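Local coordinates for protein MdcA (Pseudomonas aeruginosa, PDB 5VIT) that is the alpha subunit of malonate decarboxylase and probably transfers the acyl carrier protein from its acetyl thioester to malonate, at residues A29-V33 with D158-N162; L316-Y321 with L544-P548. One frame throughout, in Å; residues are numbered along the deposited sequence.

Contact 1. Residues A29-V33 with D158-N162; sequences ADGAV and DREGN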
ATOM      1  N   ALA A  29      14.477  65.294  -2.773  1.00 64.08           N
ATOM      2  CA  ALA A  29      15.435  64.211  -2.978  1.00 58.81           C
ATOM      3  C   ALA A  29      16.796  64.706  -3.452  1.00 59.54           C
ATOM      4  O   ALA A  29      16.902  65.778  -4.054  1.00 63.60           O
ATOM      5  CB  ALA A  29      14.874  63.204  -3.975  1.00 55.94           C
ATOM      6  N   ASP A  30      17.830  63.905  -3.186  1.00 52.64           N
ATOM      7  CA  ASP A  30      19.202  64.211  -3.590  1.00 51.32           C
ATOM      8  C   ASP A  30      19.685  63.231  -4.665  1.00 54.35           C
ATOM      9  O   ASP A  30      20.429  62.277  -4.390  1.00 48.00           O
ATOM     10  CB  ASP A  30      20.139  64.193  -2.367  1.00 56.29           C
ATOM     11  CG  ASP A  30      21.617  64.331  -2.741  1.00 61.65           C
ATOM     12  OD1 ASP A  30      21.944  65.126  -3.650  1.00 53.46           O
ATOM     13  OD2 ASP A  30      22.455  63.637  -2.119  1.00 63.88           O
ATOM     14  N   GLY A  31      19.272  63.486  -5.903  1.00 55.32           N
ATOM     15  CA  GLY A  31      19.557  62.573  -6.991  1.00 50.30           C
ATOM     16  C   GLY A  31      18.658  61.365  -6.821  1.00 46.53           C
ATOM     17  O   GLY A  31      17.439  61.500  -6.761  1.00 44.62           O
ATOM     18  N   ALA A  32      19.262  60.188  -6.714  1.00 45.18           N
ATOM     19  CA  ALA A  32      18.507  58.949  -6.563  1.00 43.10           C
ATOM     20  C   ALA A  32      18.206  58.640  -5.097  1.00 43.73           C
ATOM     21  O   ALA A  32      17.454  57.717  -4.788  1.00 41.32           O
ATOM     22  CB  ALA A  32      19.270  57.794  -7.201  1.00 44.63           C
ATOM     23  N   VAL A  33      18.789  59.417  -4.191  1.00 45.32           N
ATOM     24  CA  VAL A  33      18.682  59.108  -2.771  1.00 47.46           C
ATOM     25  C   VAL A  33      17.581  59.913  -2.087  1.00 46.87           C
ATOM     26  O   VAL A  33      17.547  61.138  -2.171  1.00 51.05           O
ATOM     27  CB  VAL A  33      20.022  59.350  -2.053  1.00 49.13           C
ATOM     28  CG1 VAL A  33      19.879  59.101  -0.571  1.00 44.65           C
ATOM     29  CG2 VAL A  33      21.116  58.472  -2.653  1.00 39.23           C
ATOM     30  N   ASP A 158      24.481  51.797  -4.116  1.00 41.74           N
ATOM     31  CA  ASP A 158      25.373  52.943  -4.272  1.00 42.85           C
ATOM     32  C   ASP A 158      24.521  54.193  -4.570  1.00 44.96           C
ATOM     33  O   ASP A 158      23.292  54.099  -4.724  1.00 40.82           O
ATOM     34  CB  ASP A 158      26.435  52.694  -5.360  1.00 40.92           C
ATOM     35  CG  ASP A 158      25.839  52.505  -6.753  1.00 45.90           C
ATOM     36  OD1 ASP A 158      24.671  52.901  -6.979  1.00 39.40           O
ATOM     37  OD2 ASP A 158      26.556  51.964  -7.629  1.00 38.39           O
ATOM     38  N   ARG A 159      25.165  55.352  -4.656  1.00 44.86           N
ATOM     39  CA  ARG A 159      24.442  56.619  -4.780  1.00 50.86           C
ATOM     40  C   ARG A 159      23.663  56.707  -6.096  1.00 46.75           C
ATOM     41  O   ARG A 159      22.707  57.474  -6.191  1.00 45.76           O
ATOM     42  CB  ARG A 159      25.407  57.814  -4.665  1.00 56.79           C
ATOM     43  CG  ARG A 159      26.396  57.758  -3.503  1.00 61.81           C
ATOM     44  CD  ARG A 159      25.726  58.043  -2.167  1.00 62.15           C
ATOM     45  NE  ARG A 159      25.066  59.346  -2.132  1.00 69.80           N
ATOM     46  CZ  ARG A 159      24.325  59.785  -1.112  1.00 70.30           C
ATOM     47  NH1 ARG A 159      24.148  59.023  -0.034  1.00 62.76           N
ATOM     48  NH2 ARG A 159      23.753  60.983  -1.172  1.00 59.09           N
ATOM     49  N   GLU A 160      24.074  55.917  -7.094  1.00 50.03           N
ATOM     50  CA  GLU A 160      23.481  55.946  -8.436  1.00 51.81           C
ATOM     51  C   GLU A 160      22.301  54.991  -8.636  1.00 49.99           C
ATOM     52  O   GLU A 160      21.592  55.072  -9.640  1.00 48.26           O
ATOM     53  CB  GLU A 160      24.541  55.643  -9.495  1.00 51.79           C
ATOM     54  CG  GLU A 160      25.210  56.883 -10.078  1.00 64.52           C
ATOM     55  CD  GLU A 160      24.260  57.777 -10.897  1.00 79.35           C
ATOM     56  OE1 GLU A 160      23.049  57.463 -11.018  1.00 77.29           O
ATOM     57  OE2 GLU A 160      24.732  58.820 -11.408  1.00 86.72           O
ATOM     58  N   GLY A 161      22.084  54.089  -7.686  1.00 48.19           N
ATOM     59  CA  GLY A 161      20.916  53.230  -7.745  1.00 44.95           C
ATOM     60  C   GLY A 161      21.154  51.744  -7.973  1.00 40.79           C
ATOM     61  O   GLY A 161      20.194  50.971  -7.961  1.00 42.02           O
ATOM     62  N   ASN A 162      22.401  51.331  -8.186  1.00 35.77           N
ATOM     63  CA  ASN A 162      22.685  49.903  -8.276  1.00 37.70           C
ATOM     64  C   ASN A 162      22.412  49.302  -6.918  1.00 43.19           C
ATOM     65  O   ASN A 162      22.756  49.904  -5.893  1.00 39.79           O
ATOM     66  CB  ASN A 162      24.120  49.613  -8.703  1.00 36.11           C
ATOM     67  CG  ASN A 162      24.455  50.197 -10.050  1.00 41.67           C
ATOM     68  OD1 ASN A 162      23.999  49.704 -11.079  1.00 41.00           O
ATOM     69  ND2 ASN A 162      25.268  51.256 -10.054  1.00 40.85           N
TER
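Asp30 and Val33 take hold of the Arg159 guanidinium where two beta turns meet on the protein surface. Asp30 to Val33 form a type II' turn that leads into strand 33-34, at one end of a parallel sheet. Asp158 to Gly161 form a type I turn linking strands 156-158 and 163-164. In the packed part, the Val33 and Ala32 methyls meet polar groups of Arg159. Val33 CG2 lies over the centre of the guanidinium face, 3.8 Å from Arg159 CZ. It gets there because Val33 CG2 stands beside its own backbone N, with CG1 anti to that N (chi1 177°). Ala32 CB faces the backbone of the other turn, 3.6 Å from Arg159 O. No hydrogen bond crosses here, so this side rests on van der Waals contact. Val33 also leans on Val213 of strand 212-215, and Arg159 on Ile193.

The outer side is looser and exposed. Its one polar link is a salt bridge, with Asp30 OD2 3.1 Å from Arg159 NH2. The oxygen comes to the edge of the guanidinium, in its plane. The carboxylate is twisted about 48° from that plane, so the two groups do not pair flat. Bends at chi2 and chi3 carry the Arg159 chain across to the other turn.

The turn that presents Arg159 is braced from within by buried Asp158. Its OD1 accepts from Asn162 N, and more weakly from the backbone N of Glu160 and Gly161. Its other oxygen has a straighter bond: Asn162 ND2 reaches the syn lone pair of Asp158 OD2 at 2.8 Å, with an angle of 166° at the hydrogen.

Contact 2. Residues L316-Y321 with L544-P548; sequences LGMEGY and LYQPP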
ATOM      1  N   LEU A 316      16.879  32.633   6.678  1.00 28.96           N
ATOM      2  CA  LEU A 316      17.730  33.425   7.555  1.00 31.03           C
ATOM      3  C   LEU A 316      18.658  32.562   8.386  1.00 33.56           C
ATOM      4  O   LEU A 316      18.211  31.663   9.104  1.00 28.43           O
ATOM      5  CB  LEU A 316      16.889  34.307   8.475  1.00 30.84           C
ATOM      6  CG  LEU A 316      17.659  35.289   9.358  1.00 36.89           C
ATOM      7  CD1 LEU A 316      18.538  36.176   8.494  1.00 31.50           C
ATOM      8  CD2 LEU A 316      16.694  36.131  10.197  1.00 28.86           C
ATOM      9  N   GLY A 317      19.954  32.846   8.257  1.00 28.20           N
ATOM     10  CA  GLY A 317      20.981  32.151   8.999  1.00 31.95           C
ATOM     11  C   GLY A 317      21.715  31.109   8.190  1.00 32.61           C
ATOM     12  O   GLY A 317      22.733  30.571   8.631  1.00 33.13           O
ATOM     13  N   MET A 318      21.208  30.819   7.000  1.00 28.37           N
ATOM     14  CA  MET A 318      21.857  29.837   6.148  1.00 27.92           C
ATOM     15  C   MET A 318      22.942  30.474   5.254  1.00 30.78           C
ATOM     16  O   MET A 318      23.748  29.750   4.641  1.00 27.77           O
ATOM     17  CB  MET A 318      20.812  29.112   5.290  1.00 29.17           C
ATOM     18  CG  MET A 318      19.922  28.144   6.068  1.00 29.71           C
ATOM     19  SD  MET A 318      20.872  26.722   6.623  1.00 29.51           S
ATOM     20  CE  MET A 318      21.146  25.823   5.092  1.00 24.13           C
ATOM     21  N   GLU A 319      22.959  31.811   5.194  1.00 29.07           N
ATOM     22  CA  GLU A 319      23.805  32.554   4.230  1.00 31.48           C
ATOM     23  C   GLU A 319      25.270  32.144   4.288  1.00 29.84           C
ATOM     24  O   GLU A 319      25.872  31.809   3.262  1.00 29.46           O
ATOM     25  CB  GLU A 319      23.703  34.068   4.465  1.00 29.83           C
ATOM     26  CG  GLU A 319      22.348  34.695   4.106  1.00 35.14           C
ATOM     27  CD  GLU A 319      21.226  34.324   5.076  1.00 38.37           C
ATOM     28  OE1 GLU A 319      21.528  33.817   6.181  1.00 34.93           O
ATOM     29  OE2 GLU A 319      20.043  34.543   4.728  1.00 38.14           O
ATOM     30  N   GLY A 320      25.833  32.161   5.496  1.00 27.05           N
ATOM     31  CA  GLY A 320      27.224  31.797   5.693  1.00 26.98           C
ATOM     32  C   GLY A 320      27.514  30.360   5.316  1.00 34.01           C
ATOM     33  O   GLY A 320      28.592  30.041   4.812  1.00 36.09           O
ATOM     34  N   TYR A 321      26.555  29.472   5.562  1.00 32.82           N
ATOM     35  CA  TYR A 321      26.757  28.059   5.228  1.00 33.37           C
ATOM     36  C   TYR A 321      26.737  27.857   3.715  1.00 29.84           C
ATOM     37  O   TYR A 321      27.586  27.155   3.163  1.00 27.33           O
ATOM     38  CB  TYR A 321      25.692  27.183   5.910  1.00 29.08           C
ATOM     39  CG  TYR A 321      25.602  25.756   5.395  1.00 30.13           C
ATOM     40  CD1 TYR A 321      26.457  24.765   5.871  1.00 27.27           C
ATOM     41  CD2 TYR A 321      24.644  25.397   4.456  1.00 25.04           C
ATOM     42  CE1 TYR A 321      26.361  23.472   5.429  1.00 26.05           C
ATOM     43  CE2 TYR A 321      24.546  24.103   3.999  1.00 26.51           C
ATOM     44  CZ  TYR A 321      25.403  23.140   4.494  1.00 29.02           C
ATOM     45  OH  TYR A 321      25.309  21.841   4.041  1.00 30.11           O
ATOM     46  N   LEU A 544      28.333  26.722  10.814  1.00 32.48           N
ATOM     47  CA  LEU A 544      28.054  27.779   9.833  1.00 32.39           C
ATOM     48  C   LEU A 544      26.623  28.296   9.885  1.00 33.88           C
ATOM     49  O   LEU A 544      26.392  29.485   9.702  1.00 34.12           O
ATOM     50  CB  LEU A 544      28.363  27.289   8.423  1.00 34.93           C
ATOM     51  CG  LEU A 544      29.853  27.142   8.150  1.00 32.32           C
ATOM     52  CD1 LEU A 544      30.083  26.628   6.756  1.00 30.82           C
ATOM     53  CD2 LEU A 544      30.543  28.470   8.365  1.00 32.21           C
ATOM     54  N   TYR A 545      25.662  27.409  10.143  1.00 35.46           N
ATOM     55  CA  TYR A 545      24.266  27.825  10.254  1.00 30.13           C
ATOM     56  C   TYR A 545      24.056  28.651  11.518  1.00 29.92           C
ATOM     57  O   TYR A 545      24.410  28.232  12.611  1.00 33.90           O
ATOM     58  CB  TYR A 545      23.328  26.603  10.237  1.00 33.53           C
ATOM     59  CG  TYR A 545      21.867  26.916  10.515  1.00 30.66           C
ATOM     60  CD1 TYR A 545      21.257  28.058   9.996  1.00 30.49           C
ATOM     61  CD2 TYR A 545      21.081  26.043  11.276  1.00 33.62           C
ATOM     62  CE1 TYR A 545      19.912  28.336  10.253  1.00 32.04           C
ATOM     63  CE2 TYR A 545      19.744  26.308  11.533  1.00 31.73           C
ATOM     64  CZ  TYR A 545      19.164  27.456  11.022  1.00 30.19           C
ATOM     65  OH  TYR A 545      17.839  27.701  11.279  1.00 30.49           O
ATOM     66  N   GLN A 546      23.472  29.830  11.347  1.00 31.50           N
ATOM     67  CA  GLN A 546      23.197  30.752  12.436  1.00 31.56           C
ATOM     68  C   GLN A 546      21.697  30.871  12.626  1.00 33.15           C
ATOM     69  O   GLN A 546      21.075  31.711  11.993  1.00 33.50           O
ATOM     70  CB  GLN A 546      23.761  32.144  12.124  1.00 39.95           C
ATOM     71  CG  GLN A 546      25.227  32.184  11.751  1.00 39.98           C
ATOM     72  CD  GLN A 546      26.123  32.123  12.956  1.00 50.03           C
ATOM     73  OE1 GLN A 546      26.716  31.081  13.259  1.00 50.23           O
ATOM     74  NE2 GLN A 546      26.230  33.246  13.665  1.00 58.25           N
ATOM     75  N   PRO A 547      21.101  30.044  13.496  1.00 35.28           N
ATOM     76  CA  PRO A 547      19.630  30.100  13.568  1.00 33.04           C
ATOM     77  C   PRO A 547      19.110  31.460  14.031  1.00 37.82           C
ATOM     78  O   PRO A 547      19.744  32.087  14.875  1.00 38.47           O
ATOM     79  CB  PRO A 547      19.269  29.001  14.580  1.00 31.76           C
ATOM     80  CG  PRO A 547      20.539  28.610  15.235  1.00 34.55           C
ATOM     81  CD  PRO A 547      21.684  29.003  14.360  1.00 33.51           C
ATOM     82  N   PRO A 548      17.985  31.924  13.457  1.00 38.90           N
ATOM     83  CA  PRO A 548      17.369  33.152  13.974  1.00 33.20           C
ATOM     84  C   PRO A 548      16.920  32.955  15.411  1.00 36.30           C
ATOM     85  O   PRO A 548      16.729  31.812  15.848  1.00 36.19           O
ATOM     86  CB  PRO A 548      16.168  33.386  13.038  1.00 36.81           C
ATOM     87  CG  PRO A 548      15.951  32.113  12.332  1.00 33.08           C
ATOM     88  CD  PRO A 548      17.265  31.382  12.291  1.00 31.41           C
TER
HETATM   89  O   HOH W   1      16.509  29.513   9.794  1.00 28.02           O
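A loop leading into helix 319-323 meets the extended C-terminal tail here, and a Met-aromatic contact forms beside one backbone bridge. Gln546 N donates to Gly317 O at 2.9 Å, and the bond is almost straight at 178°. The donor is tilted 25° from the carbonyl plane. The two backbones are close: Gly317 CA lies 3.0 Å from Gln546 O in a CA-H...O contact. Gly317 has no side chain, and its CA meets that oxygen directly.

Tyr545 lies alongside the loop. Its CG is anti to the backbone N (chi1 173°), and the ring edge faces the carbonyls of Leu316 and Gly317. Gly317 O is 3.2 Å from Tyr545 CD1. Met318 SD approaches the ring obliquely, 3.6 Å from Tyr545 CD1. The bent Met318 chain brings the sulfur back against this buried ring. A water bridges Tyr545 OH and Leu316 O, donating to the carbonyl oxygen at 2.8 Å.

Apolar contacts close both ends. The Leu316 and Pro548 side chains run past each other in opposite directions, with CD2 of Leu316 4.0 Å from CB of Pro548. Leu544 CB packs at the edge of the Tyr321 ring and 3.7 Å from Tyr321 CB, the two side chains crossing at about a right angle. Tyr321 OH is bonded to Glu302, and Ile298 of helix 298-302 touches Met318, Tyr321 and Tyr545. Within residues 316-321, Glu319 OE1 accepts from Gly317 N through its syn lone pair. This is tail-to-loop packing joined by a single backbone hydrogen bond and a Met-aromatic contact, at the entry to a short helix.

From the N terminus the chain leaves helix 13-23 and reaches residues 29-33, leading into edge strand 33-34. Contact 1 closes when the chain returns at 158-162, after 124 residues that include five further strands of the first parallel sheet. The chain then supplies two more strands to that sheet and builds part of the second, mixed sheet before reaching 316-321. Contact 2 closes a longer loop of 222 residues as the C-terminal tail returns. The two loops follow in series, without nesting or crossing. The centres of contacts 1 and 2 lie about 31 Å apart. Contact 1 ties together turns beside the first sheet, and contact 2 joins the segment after helix 534-540 to helix 319-323.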